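Local coordinates for beta-n-acetylhexosaminidase (Streptococcus pneumoniae, PDB 4AZH), which probably hydrolyses terminal beta-linked N-acetylglucosamine from glycans, as a family 20 exo-beta-N-acetylglucosaminidase module, at residues A[18-23]-A[47-52]; A[137-142]-A[183-188]; A[228-233]-A[258-263]. All blocks are in the same frame, centred on the assembly; numbering follows the deposited sequence.

From the N terminus, the three contacts follow one another along the chain, without nesting or crossing. Interaction 1 closes the first beta-alpha-beta unit of the TIM barrel, joining the loops that follow adjacent parallel strands 11-17 and 42-46. Interaction 2 ties strand 138-140, in the excursion between strands 111-118 and 177-181, to the loop after strand 177-181. Interaction 3 joins the loop after strand 224-228 to the segment leading from strand 258-259 into helix 263-268. Interactions 2 and 3 touch, with Asp183 packed against Phe228 and Asp230, whereas interaction 1 touches neither, its nearest atoms about 5 Å from interaction 2 and about 6 Å from interaction 3. All three have residues at the bound lactone oxime.

Interaction 1: A[18-23]-A[47-52]; sequences AGRKYF and LGNDGL. With LOG (N-acetylglucosaminono-1,5-lactone (Z)-oxime), chain E.
Arg20 crosses the Asp50 side chain at a slant and meets it through a salt bridge in which NE donates to OD2 at 3.2 Å. The two flat groups stand steeply to each other, with guanidinium and carboxylate planes 76° apart, and OD2 is met from above the carboxylate plane, 66° out of it. OD2 also lies off the guanidinium plane, and the bond is bent, 135° at the hydrogen. Arg20 has CG anti to its carbonyl carbon and is extended from there to NE, which carries the head group past Asp50 and into the sugar pocket. There NH2 donates to O3 of the inhibitor at 2.7 Å, while NH1 makes weak bonds to O3 and O4. A water bridges Arg20 NH2 and Asp50 OD2, so the carboxylate grips the guanidinium both directly and through solvent. These loops follow adjacent parallel strands of the TIM barrel, at the C-terminal strand ends where family 20 enzymes hold the terminal sugar. Asp17 forms a second salt bridge to NH1, so acids brace the arginine from the end of strand 11-17 and from the 47-52 loop and would be expected to stabilise its positive charge. Behind the head group the backbones are closely packed: Gly19 C lies 3.0 Å from Asn49 O, and Gly19 O lies 3.2 Å from Gly51 CA. The 49-51 turn is fastened by a backbone hydrogen bond from Asn49 N to Gly51 O.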
loop_
_atom_site.group_PDB
_atom_site.type_symbol
_atom_site.label_atom_id
_atom_site.label_comp_id
_atom_site.label_asym_id
_atom_site.label_seq_id
_atom_site.Cartn_x
_atom_site.Cartn_y
_atom_site.Cartn_z
ATOM N N ALA A 18 5.033 -1.608 6.950
ATOM C CA ALA A 18 6.414 -1.275 7.343
ATOM C C ALA A 18 6.391 -0.013 8.153
ATOM O O ALA A 18 7.359 0.717 8.196
ATOM C CB ALA A 18 7.315 -1.106 6.114
ATOM N N GLY A 19 5.245 0.262 8.756
ATOM C CA GLY A 19 5.066 1.403 9.621
ATOM C C GLY A 19 5.210 0.954 11.061
ATOM O O GLY A 19 5.943 1.564 11.840
ATOM N N ARG A 20 4.499 -0.097 11.438
ATOM C CA ARG A 20 4.615 -0.568 12.802
ATOM C C ARG A 20 5.991 -1.223 13.007
ATOM O O ARG A 20 6.597 -1.083 14.080
ATOM C CB ARG A 20 3.479 -1.536 13.176
ATOM C CG ARG A 20 2.074 -0.939 13.213
ATOM C CD ARG A 20 1.054 -1.973 13.704
ATOM N NE ARG A 20 -0.304 -1.448 13.955
ATOM C CZ ARG A 20 -1.323 -1.572 13.110
ATOM N NH1 ARG A 20 -1.139 -2.142 11.907
ATOM N NH2 ARG A 20 -2.519 -1.104 13.444
ATOM N N LYS A 21 6.493 -1.881 11.958
ATOM C CA LYS A 21 7.645 -2.768 12.041
ATOM C C LYS A 21 8.648 -2.421 10.938
ATOM O O LYS A 21 8.243 -2.039 9.837
ATOM C CB LYS A 21 7.164 -4.232 11.910
ATOM C CG LYS A 21 8.273 -5.265 12.009
ATOM C CD LYS A 21 7.759 -6.691 12.057
ATOM C CE LYS A 21 8.946 -7.659 12.098
ATOM N NZ LYS A 21 9.488 -7.789 13.470
ATOM N N TYR A 22 9.952 -2.557 11.229
ATOM C CA TYR A 22 10.996 -2.226 10.267
ATOM C C TYR A 22 11.260 -3.388 9.290
ATOM O O TYR A 22 11.264 -4.580 9.681
ATOM C CB TYR A 22 12.271 -1.778 11.006
ATOM C CG TYR A 22 13.439 -1.457 10.091
ATOM C CD1 TYR A 22 14.319 -2.454 9.679
ATOM C CD2 TYR A 22 13.636 -0.176 9.613
ATOM C CE1 TYR A 22 15.365 -2.176 8.805
ATOM C CE2 TYR A 22 14.680 0.127 8.758
ATOM C CZ TYR A 22 15.553 -0.878 8.353
ATOM O OH TYR A 22 16.600 -0.587 7.479
ATOM N N PHE A 23 11.452 -3.055 8.022
ATOM C CA PHE A 23 11.861 -4.016 6.992
ATOM C C PHE A 23 13.079 -3.438 6.298
ATOM O O PHE A 23 13.094 -2.242 6.001
ATOM C CB PHE A 23 10.774 -4.232 5.929
ATOM C CG PHE A 23 9.592 -5.018 6.413
ATOM C CD1 PHE A 23 8.647 -4.442 7.255
ATOM C CD2 PHE A 23 9.418 -6.328 6.021
ATOM C CE1 PHE A 23 7.553 -5.176 7.705
ATOM C CE2 PHE A 23 8.323 -7.063 6.462
ATOM C CZ PHE A 23 7.384 -6.482 7.301
ATOM N N LEU A 47 4.454 3.339 5.235
ATOM C CA LEU A 47 5.660 3.939 5.811
ATOM C C LEU A 47 5.383 4.725 7.099
ATOM O O LEU A 47 6.217 4.793 8.005
ATOM C CB LEU A 47 6.340 4.844 4.759
ATOM C CG LEU A 47 6.921 4.076 3.549
ATOM C CD1 LEU A 47 7.499 4.956 2.449
ATOM C CD2 LEU A 47 7.972 3.097 4.050
ATOM N N GLY A 48 4.217 5.360 7.156
ATOM C CA GLY A 48 3.724 5.962 8.387
ATOM C C GLY A 48 2.475 5.167 8.740
ATOM O O GLY A 48 1.445 5.247 8.053
ATOM N N ASN A 49 2.585 4.368 9.785
ATOM C CA ASN A 49 1.471 3.635 10.344
ATOM C C ASN A 49 1.875 3.273 11.777
ATOM O O ASN A 49 2.682 2.338 11.978
ATOM C CB ASN A 49 1.194 2.393 9.487
ATOM C CG ASN A 49 -0.081 1.681 9.880
ATOM O OD1 ASN A 49 -0.069 0.473 10.149
ATOM N ND2 ASN A 49 -1.207 2.416 9.888
ATOM N N ASP A 50 1.333 4.015 12.754
ATOM C CA ASP A 50 1.854 4.041 14.149
ATOM C C ASP A 50 3.278 4.596 14.206
ATOM O O ASP A 50 3.453 5.778 14.493
ATOM C CB ASP A 50 1.794 2.663 14.846
ATOM C CG ASP A 50 0.375 2.125 14.968
ATOM O OD1 ASP A 50 -0.541 2.653 14.287
ATOM O OD2 ASP A 50 0.164 1.168 15.743
ATOM N N GLY A 51 4.280 3.737 13.946
ATOM C CA GLY A 51 5.676 4.163 13.723
ATOM C C GLY A 51 5.840 4.911 12.387
ATOM O O GLY A 51 5.095 4.673 11.421
ATOM N N LEU A 52 6.801 5.836 12.334
ATOM C CA LEU A 52 7.127 6.545 11.082
ATOM C C LEU A 52 8.539 6.154 10.677
ATOM O O LEU A 52 9.522 6.547 11.335
ATOM C CB LEU A 52 6.974 8.062 11.239
ATOM C CG LEU A 52 7.210 8.944 10.001
ATOM C CD1 LEU A 52 6.357 8.551 8.798
ATOM C CD2 LEU A 52 7.026 10.429 10.335
HETATM C C2 LOG E . -6.209 -1.741 10.850
HETATM C C3 LOG E . -4.741 -2.126 10.672
HETATM C C4 LOG E . -4.499 -3.411 11.432
HETATM C C5 LOG E . -5.364 -4.491 10.798
HETATM C C6 LOG E . -4.993 -5.867 11.390
HETATM C C7 LOG E . -6.936 -1.415 8.497
HETATM C C8 LOG E . -7.232 -0.418 7.380
HETATM N N2 LOG E . -6.623 -0.879 9.716
HETATM O O1 LOG E . -9.184 -3.588 11.028
HETATM O O3 LOG E . -3.822 -1.037 11.111
HETATM O O4 LOG E . -3.159 -3.807 11.287
HETATM O O5 LOG E . -6.701 -4.198 11.037
HETATM O O6 LOG E . -5.451 -5.990 12.715
HETATM C C1 LOG E . -7.086 -2.871 10.925
HETATM O O7 LOG E . -7.041 -2.623 8.278
HETATM N N1 LOG E . -8.339 -2.550 10.957
HETATM O O HOH W 1 -2.838 -0.044 16.231
#

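Interaction 2: A[137-142]-A[183-188]; sequences PQAHFD and DEYAND. With LOG (N-acetylglucosaminono-1,5-lactone (Z)-oxime), chain E; EDO (1,2-ethanediol), chain F; EDO (1,2-ethanediol), chain G; EDO (1,2-ethanediol), chain H.
Apolar packing joins the two segments, with Phe141 and Ala139 of one set against Tyr185 and Ala186 of the other. The Phe141 and Tyr185 side chains cross at about a right angle, and their rings touch rim to rim, CE2 of the phenylalanine lying 3.7 Å from CE1 of the tyrosine, each near the plane of the other ring. The same edge of Phe141 receives the Ala186 methyl, whose CB is 3.9 Å from CD2. Ala139 CB packs against the phenolic end of Tyr185, 3.5 Å from OH, and lies 4.2 Å from Ala186 CB. Tyr185 reaches this strand because its CG is anti to the backbone N (chi1 -166°), sending the ring out from its loop. The loop follows strand 177-181 of the TIM barrel, and near its start Asp183 and Glu184 form the Asp-Glu pair which, in family 20 enzymes, serves substrate-assisted catalysis. Among the polar contacts, Asp183 OD2 accepts a hydrogen bond from N2 of the inhibitor's acetamido group at 2.8 Å, nearly straight at 161°, consistent with a role in orienting that group. Asn117 donates to the other oxygen, OD1, so the carboxylate is held from both oxygens. Two ethanediol molecules, probably from the crystallisation liquor, settle by the apolar patch. O2 of one accepts a hydrogen bond from His140 N at 2.6 Å, and its C2 lies over a face of Phe141; the other donates to His140 O. A further ethanediol donates to Glu184 OE1.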
loop_
_atom_site.group_PDB
_atom_site.type_symbol
_atom_site.label_atom_id
_atom_site.label_comp_id
_atom_site.label_asym_id
_atom_site.label_seq_id
_atom_site.Cartn_x
_atom_site.Cartn_y
_atom_site.Cartn_z
ATOM N N PRO A 137 -0.650 17.519 21.014
ATOM C CA PRO A 137 -1.139 17.257 19.654
ATOM C C PRO A 137 -2.243 16.169 19.604
ATOM O O PRO A 137 -2.967 16.097 18.597
ATOM C CB PRO A 137 0.130 16.787 18.914
ATOM C CG PRO A 137 0.971 16.137 19.990
ATOM C CD PRO A 137 0.669 16.892 21.273
ATOM N N GLN A 138 -2.376 15.370 20.674
ATOM C CA GLN A 138 -3.264 14.179 20.689
ATOM C C GLN A 138 -4.724 14.504 20.903
ATOM O O GLN A 138 -5.057 15.386 21.695
ATOM C CB GLN A 138 -2.835 13.184 21.779
ATOM C CG GLN A 138 -1.342 12.859 21.854
ATOM C CD GLN A 138 -0.565 13.815 22.749
ATOM O OE1 GLN A 138 -1.045 14.902 23.082
ATOM N NE2 GLN A 138 0.643 13.411 23.149
ATOM N N ALA A 139 -5.592 13.773 20.207
ATOM C CA ALA A 139 -7.029 13.784 20.457
ATOM C C ALA A 139 -7.331 13.284 21.854
ATOM O O ALA A 139 -6.571 12.470 22.424
ATOM C CB ALA A 139 -7.762 12.913 19.443
ATOM N N HIS A 140 -8.477 13.726 22.372
ATOM C CA HIS A 140 -8.814 13.567 23.775
ATOM C C HIS A 140 -10.285 13.308 24.011
ATOM O O HIS A 140 -11.126 14.213 23.875
ATOM C CB HIS A 140 -8.367 14.814 24.525
ATOM C CG HIS A 140 -8.579 14.739 26.016
ATOM N ND1 HIS A 140 -8.133 15.695 26.855
ATOM C CD2 HIS A 140 -9.212 13.771 26.814
ATOM C CE1 HIS A 140 -8.476 15.371 28.129
ATOM N NE2 HIS A 140 -9.135 14.196 28.099
ATOM N N PHE A 141 -10.601 12.073 24.382
ATOM C CA PHE A 141 -11.987 11.670 24.624
ATOM C C PHE A 141 -12.206 11.079 26.039
ATOM O O PHE A 141 -12.095 11.825 27.014
ATOM C CB PHE A 141 -12.462 10.754 23.506
ATOM C CG PHE A 141 -12.649 11.470 22.194
ATOM C CD1 PHE A 141 -13.590 12.480 22.069
ATOM C CD2 PHE A 141 -11.890 11.132 21.089
ATOM C CE1 PHE A 141 -13.766 13.154 20.874
ATOM C CE2 PHE A 141 -12.070 11.799 19.878
ATOM C CZ PHE A 141 -13.017 12.812 19.775
ATOM N N ASP A 142 -12.477 9.773 26.159
ATOM C CA ASP A 142 -12.553 9.122 27.479
ATOM C C ASP A 142 -11.193 9.195 28.164
ATOM O O ASP A 142 -11.103 9.046 29.391
ATOM C CB ASP A 142 -12.951 7.651 27.396
ATOM C CG ASP A 142 -14.304 7.438 26.740
ATOM O OD1 ASP A 142 -15.116 8.410 26.679
ATOM O OD2 ASP A 142 -14.544 6.266 26.303
ATOM N N ASP A 183 -7.844 5.677 8.588
ATOM C CA ASP A 183 -8.527 4.689 9.425
ATOM C C ASP A 183 -8.385 4.934 10.959
ATOM O O ASP A 183 -7.398 5.491 11.429
ATOM C CB ASP A 183 -8.087 3.255 9.056
ATOM C CG ASP A 183 -6.589 3.002 9.258
ATOM O OD1 ASP A 183 -5.748 3.854 8.877
ATOM O OD2 ASP A 183 -6.240 1.919 9.803
ATOM N N GLU A 184 -9.396 4.487 11.704
ATOM C CA GLU A 184 -9.392 4.415 13.172
ATOM C C GLU A 184 -9.171 5.773 13.881
ATOM O O GLU A 184 -8.050 6.091 14.316
ATOM C CB GLU A 184 -8.400 3.327 13.662
ATOM C CG GLU A 184 -8.690 1.904 13.130
ATOM C CD GLU A 184 -7.805 0.787 13.727
ATOM O OE1 GLU A 184 -7.765 0.648 14.973
ATOM O OE2 GLU A 184 -7.175 0.042 12.955
ATOM N N TYR A 185 -10.227 6.571 14.019
ATOM C CA TYR A 185 -10.081 7.849 14.709
ATOM C C TYR A 185 -10.127 7.696 16.239
ATOM O O TYR A 185 -11.179 7.464 16.803
ATOM C CB TYR A 185 -11.100 8.929 14.251
ATOM C CG TYR A 185 -10.626 10.282 14.770
ATOM C CD1 TYR A 185 -10.944 10.696 16.055
ATOM C CD2 TYR A 185 -9.778 11.096 14.004
ATOM C CE1 TYR A 185 -10.460 11.881 16.563
ATOM C CE2 TYR A 185 -9.294 12.306 14.502
ATOM C CZ TYR A 185 -9.635 12.688 15.793
ATOM O OH TYR A 185 -9.161 13.870 16.333
ATOM N N ALA A 186 -8.998 7.882 16.909
ATOM C CA ALA A 186 -8.897 7.742 18.358
ATOM C C ALA A 186 -9.621 6.518 18.922
ATOM O O ALA A 186 -10.333 6.617 19.928
ATOM C CB ALA A 186 -9.338 9.028 19.075
ATOM N N ASN A 187 -9.438 5.367 18.298
ATOM C CA ASN A 187 -10.094 4.175 18.835
ATOM C C ASN A 187 -9.644 3.800 20.257
ATOM O O ASN A 187 -10.454 3.299 21.058
ATOM C CB ASN A 187 -9.997 2.987 17.868
ATOM C CG ASN A 187 -11.095 3.001 16.794
ATOM O OD1 ASN A 187 -10.982 2.265 15.798
ATOM N ND2 ASN A 187 -12.155 3.823 16.977
ATOM N N ASP A 188 -8.368 4.074 20.571
ATOM C CA ASP A 188 -7.793 3.761 21.893
ATOM C C ASP A 188 -8.411 4.647 22.977
ATOM O O ASP A 188 -8.301 4.341 24.168
ATOM C CB ASP A 188 -6.244 3.887 21.889
ATOM C CG ASP A 188 -5.755 5.357 21.718
ATOM O OD1 ASP A 188 -6.426 6.179 21.032
ATOM O OD2 ASP A 188 -4.699 5.690 22.283
HETATM C C2 LOG E . -6.209 -1.741 10.850
HETATM C C3 LOG E . -4.741 -2.126 10.672
HETATM C C4 LOG E . -4.499 -3.411 11.432
HETATM C C5 LOG E . -5.364 -4.491 10.798
HETATM C C6 LOG E . -4.993 -5.867 11.390
HETATM C C7 LOG E . -6.936 -1.415 8.497
HETATM C C8 LOG E . -7.232 -0.418 7.380
HETATM N N2 LOG E . -6.623 -0.879 9.716
HETATM O O1 LOG E . -9.184 -3.588 11.028
HETATM O O3 LOG E . -3.822 -1.037 11.111
HETATM O O4 LOG E . -3.159 -3.807 11.287
HETATM O O5 LOG E . -6.701 -4.198 11.037
HETATM O O6 LOG E . -5.451 -5.990 12.715
HETATM C C1 LOG E . -7.086 -2.871 10.925
HETATM O O7 LOG E . -7.041 -2.623 8.278
HETATM N N1 LOG E . -8.339 -2.550 10.957
HETATM C C1 EDO F . -10.922 16.492 19.283
HETATM O O1 EDO F . -10.409 15.943 18.053
HETATM C C2 EDO F . -10.839 15.466 20.401
HETATM O O2 EDO F . -9.689 15.745 21.198
HETATM C C1 EDO G . -5.746 -2.069 16.945
HETATM O O1 EDO G . -6.117 -0.694 17.055
HETATM C C2 EDO G . -5.035 -2.190 15.606
HETATM O O2 EDO G . -5.851 -1.541 14.603
HETATM C C1 EDO H . -13.583 16.250 22.542
HETATM O O1 EDO H . -13.724 17.585 22.060
HETATM C C2 EDO H . -14.257 16.167 23.900
HETATM O O2 EDO H . -13.237 16.194 24.903
#

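Interaction 3: A[228-233]-A[258-263]; sequences FNDGFY and YNLASP. With LOG (N-acetylglucosaminono-1,5-lactone (Z)-oxime), chain E.
The methyl group of Ala261 wedges against two successive carbonyls, its CB 3.1 Å from Tyr233 O and 3.3 Å from Phe232 O. Tyr233, in the left-handed helical region, brings its CB to 4.3 Å from the Ala261 CB while the ring leads away; its hydroxyl is bonded to Phe242 N. Leu260, with CG anti to its carbonyl carbon and CD1 extending the chain, uses its two branches separately. CD1 rests 3.7 Å from Asn229 ND2, and CD2 lies 3.8 Å from Asp230 O. Asn229 and Leu260 meet at about a right angle. The asparagine takes the crowded position, CG between its backbone N and carbonyl carbon, and its amide is gripped at both ends, ND2 by Ser252 O and OD1 by Trp251 N. The 228-233 loop leaves TIM-barrel strand 224-228 through a type I turn from Asn229 to Phe232, closed by a backbone hydrogen bond from Phe232 N to Asn229 O. Just ahead of the turn, Phe228 lays its ring under the inhibitor's acetamido methyl, C8, which sits 3.5 Å above the ring centre. Asp230, anchored to Trp251 NE1 through OD1, presents its carboxylate almost perpendicular (84°) to the Tyr258 ring, though Asp230 OD2 and Tyr258 OH come only to 4.0 Å. Two waters link the segments: one accepts from Ala261 N and sits by the carbonyls of Asp230 and Phe232, and another accepts from Asn229 ND2 beside Ala261 O.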
loop_
_atom_site.group_PDB
_atom_site.type_symbol
_atom_site.label_atom_id
_atom_site.label_comp_id
_atom_site.label_asym_id
_atom_site.label_seq_id
_atom_site.Cartn_x
_atom_site.Cartn_y
_atom_site.Cartn_z
ATOM N N PHE A 228 -8.471 4.636 3.289
ATOM C CA PHE A 228 -9.317 3.520 3.643
ATOM C C PHE A 228 -10.739 4.005 3.773
ATOM O O PHE A 228 -10.998 5.221 3.851
ATOM C CB PHE A 228 -8.894 2.838 4.916
ATOM C CG PHE A 228 -7.501 2.293 4.885
ATOM C CD1 PHE A 228 -7.173 1.198 4.087
ATOM C CD2 PHE A 228 -6.515 2.849 5.685
ATOM C CE1 PHE A 228 -5.871 0.667 4.089
ATOM C CE2 PHE A 228 -5.215 2.319 5.688
ATOM C CZ PHE A 228 -4.891 1.248 4.874
ATOM N N ASN A 229 -11.658 3.038 3.779
ATOM C CA ASN A 229 -13.076 3.335 3.727
ATOM C C ASN A 229 -13.643 3.925 5.013
ATOM O O ASN A 229 -14.615 4.681 4.959
ATOM C CB ASN A 229 -13.868 2.070 3.315
ATOM C CG ASN A 229 -13.767 0.966 4.334
ATOM O OD1 ASN A 229 -12.792 0.177 4.362
ATOM N ND2 ASN A 229 -14.773 0.890 5.185
ATOM N N ASP A 230 -13.042 3.579 6.156
ATOM C CA ASP A 230 -13.676 3.798 7.467
ATOM C C ASP A 230 -14.345 5.170 7.610
ATOM O O ASP A 230 -15.527 5.259 7.922
ATOM C CB ASP A 230 -12.692 3.610 8.615
ATOM C CG ASP A 230 -11.819 2.400 8.459
ATOM O OD1 ASP A 230 -11.327 2.097 7.349
ATOM O OD2 ASP A 230 -11.580 1.734 9.481
ATOM N N GLY A 231 -13.591 6.238 7.358
ATOM C CA GLY A 231 -14.078 7.589 7.593
ATOM C C GLY A 231 -15.128 8.172 6.643
ATOM O O GLY A 231 -15.750 9.159 6.993
ATOM N N PHE A 232 -15.333 7.559 5.468
ATOM C CA PHE A 232 -16.157 8.141 4.405
ATOM C C PHE A 232 -17.631 7.827 4.533
ATOM O O PHE A 232 -18.009 6.659 4.573
ATOM C CB PHE A 232 -15.654 7.714 3.018
ATOM C CG PHE A 232 -14.326 8.318 2.650
ATOM C CD1 PHE A 232 -13.134 7.860 3.242
ATOM C CD2 PHE A 232 -14.256 9.339 1.711
ATOM C CE1 PHE A 232 -11.922 8.435 2.914
ATOM C CE2 PHE A 232 -13.044 9.912 1.375
ATOM C CZ PHE A 232 -11.871 9.454 1.972
ATOM N N TYR A 233 -18.453 8.878 4.570
ATOM C CA TYR A 233 -19.908 8.756 4.654
ATOM C C TYR A 233 -20.317 7.716 5.713
ATOM O O TYR A 233 -20.999 6.721 5.434
ATOM C CB TYR A 233 -20.454 8.416 3.275
ATOM C CG TYR A 233 -20.245 9.559 2.332
ATOM C CD1 TYR A 233 -21.138 10.615 2.318
ATOM C CD2 TYR A 233 -19.124 9.614 1.481
ATOM C CE1 TYR A 233 -20.943 11.691 1.485
ATOM C CE2 TYR A 233 -18.934 10.694 0.644
ATOM C CZ TYR A 233 -19.865 11.722 0.655
ATOM O OH TYR A 233 -19.722 12.825 -0.149
ATOM N N TYR A 258 -20.360 -0.168 14.960
ATOM C CA TYR A 258 -19.233 0.431 14.261
ATOM C C TYR A 258 -19.632 0.468 12.792
ATOM O O TYR A 258 -19.251 -0.403 11.997
ATOM C CB TYR A 258 -17.993 -0.423 14.505
ATOM C CG TYR A 258 -16.680 0.234 14.140
ATOM C CD1 TYR A 258 -16.134 1.236 14.937
ATOM C CD2 TYR A 258 -15.968 -0.176 13.009
ATOM C CE1 TYR A 258 -14.929 1.823 14.602
ATOM C CE2 TYR A 258 -14.773 0.405 12.667
ATOM C CZ TYR A 258 -14.259 1.400 13.468
ATOM O OH TYR A 258 -13.062 1.967 13.138
ATOM N N ASN A 259 -20.413 1.498 12.454
ATOM C CA ASN A 259 -21.265 1.489 11.266
ATOM C C ASN A 259 -20.689 2.195 10.053
ATOM O O ASN A 259 -21.190 3.231 9.603
ATOM C CB ASN A 259 -22.636 2.026 11.620
ATOM C CG ASN A 259 -23.207 1.361 12.864
ATOM O OD1 ASN A 259 -23.278 1.976 13.913
ATOM N ND2 ASN A 259 -23.593 0.114 12.754
ATOM N N LEU A 260 -19.645 1.599 9.509
ATOM C CA LEU A 260 -19.006 2.122 8.309
ATOM C C LEU A 260 -20.016 2.158 7.145
ATOM O O LEU A 260 -20.938 1.365 7.122
ATOM C CB LEU A 260 -17.758 1.285 7.989
ATOM C CG LEU A 260 -16.827 0.928 9.172
ATOM C CD1 LEU A 260 -15.564 0.182 8.731
ATOM C CD2 LEU A 260 -16.433 2.175 9.952
ATOM N N ALA A 261 -19.867 3.108 6.221
ATOM C CA ALA A 261 -20.608 3.119 4.954
ATOM C C ALA A 261 -20.500 1.778 4.267
ATOM O O ALA A 261 -19.424 1.181 4.243
ATOM C CB ALA A 261 -20.048 4.184 4.010
ATOM N N SER A 262 -21.610 1.306 3.708
ATOM C CA SER A 262 -21.576 0.085 2.924
ATOM C C SER A 262 -20.889 0.403 1.615
ATOM O O SER A 262 -20.916 1.559 1.163
ATOM C CB SER A 262 -22.974 -0.411 2.629
ATOM O OG SER A 262 -23.640 0.519 1.778
ATOM N N PRO A 263 -20.300 -0.626 0.979
ATOM C CA PRO A 263 -19.704 -0.367 -0.327
ATOM C C PRO A 263 -20.743 0.013 -1.366
ATOM O O PRO A 263 -20.424 0.745 -2.308
ATOM C CB PRO A 263 -19.004 -1.687 -0.679
ATOM C CG PRO A 263 -19.570 -2.707 0.234
ATOM C CD PRO A 263 -20.022 -1.990 1.469
HETATM C C2 LOG E . -6.209 -1.741 10.850
HETATM C C3 LOG E . -4.741 -2.126 10.672
HETATM C C4 LOG E . -4.499 -3.411 11.432
HETATM C C5 LOG E . -5.364 -4.491 10.798
HETATM C C6 LOG E . -4.993 -5.867 11.390
HETATM C C7 LOG E . -6.936 -1.415 8.497
HETATM C C8 LOG E . -7.232 -0.418 7.380
HETATM N N2 LOG E . -6.623 -0.879 9.716
HETATM O O1 LOG E . -9.184 -3.588 11.028
HETATM O O3 LOG E . -3.822 -1.037 11.111
HETATM O O4 LOG E . -3.159 -3.807 11.287
HETATM O O5 LOG E . -6.701 -4.198 11.037
HETATM O O6 LOG E . -5.451 -5.990 12.715
HETATM C C1 LOG E . -7.086 -2.871 10.925
HETATM O O7 LOG E . -7.041 -2.623 8.278
HETATM N N1 LOG E . -8.339 -2.550 10.957
HETATM O O HOH W 2 -16.870 2.638 4.588
HETATM O O HOH W 3 -17.632 4.671 6.496
HETATM O O HOH W 4 -11.716 3.122 11.496
#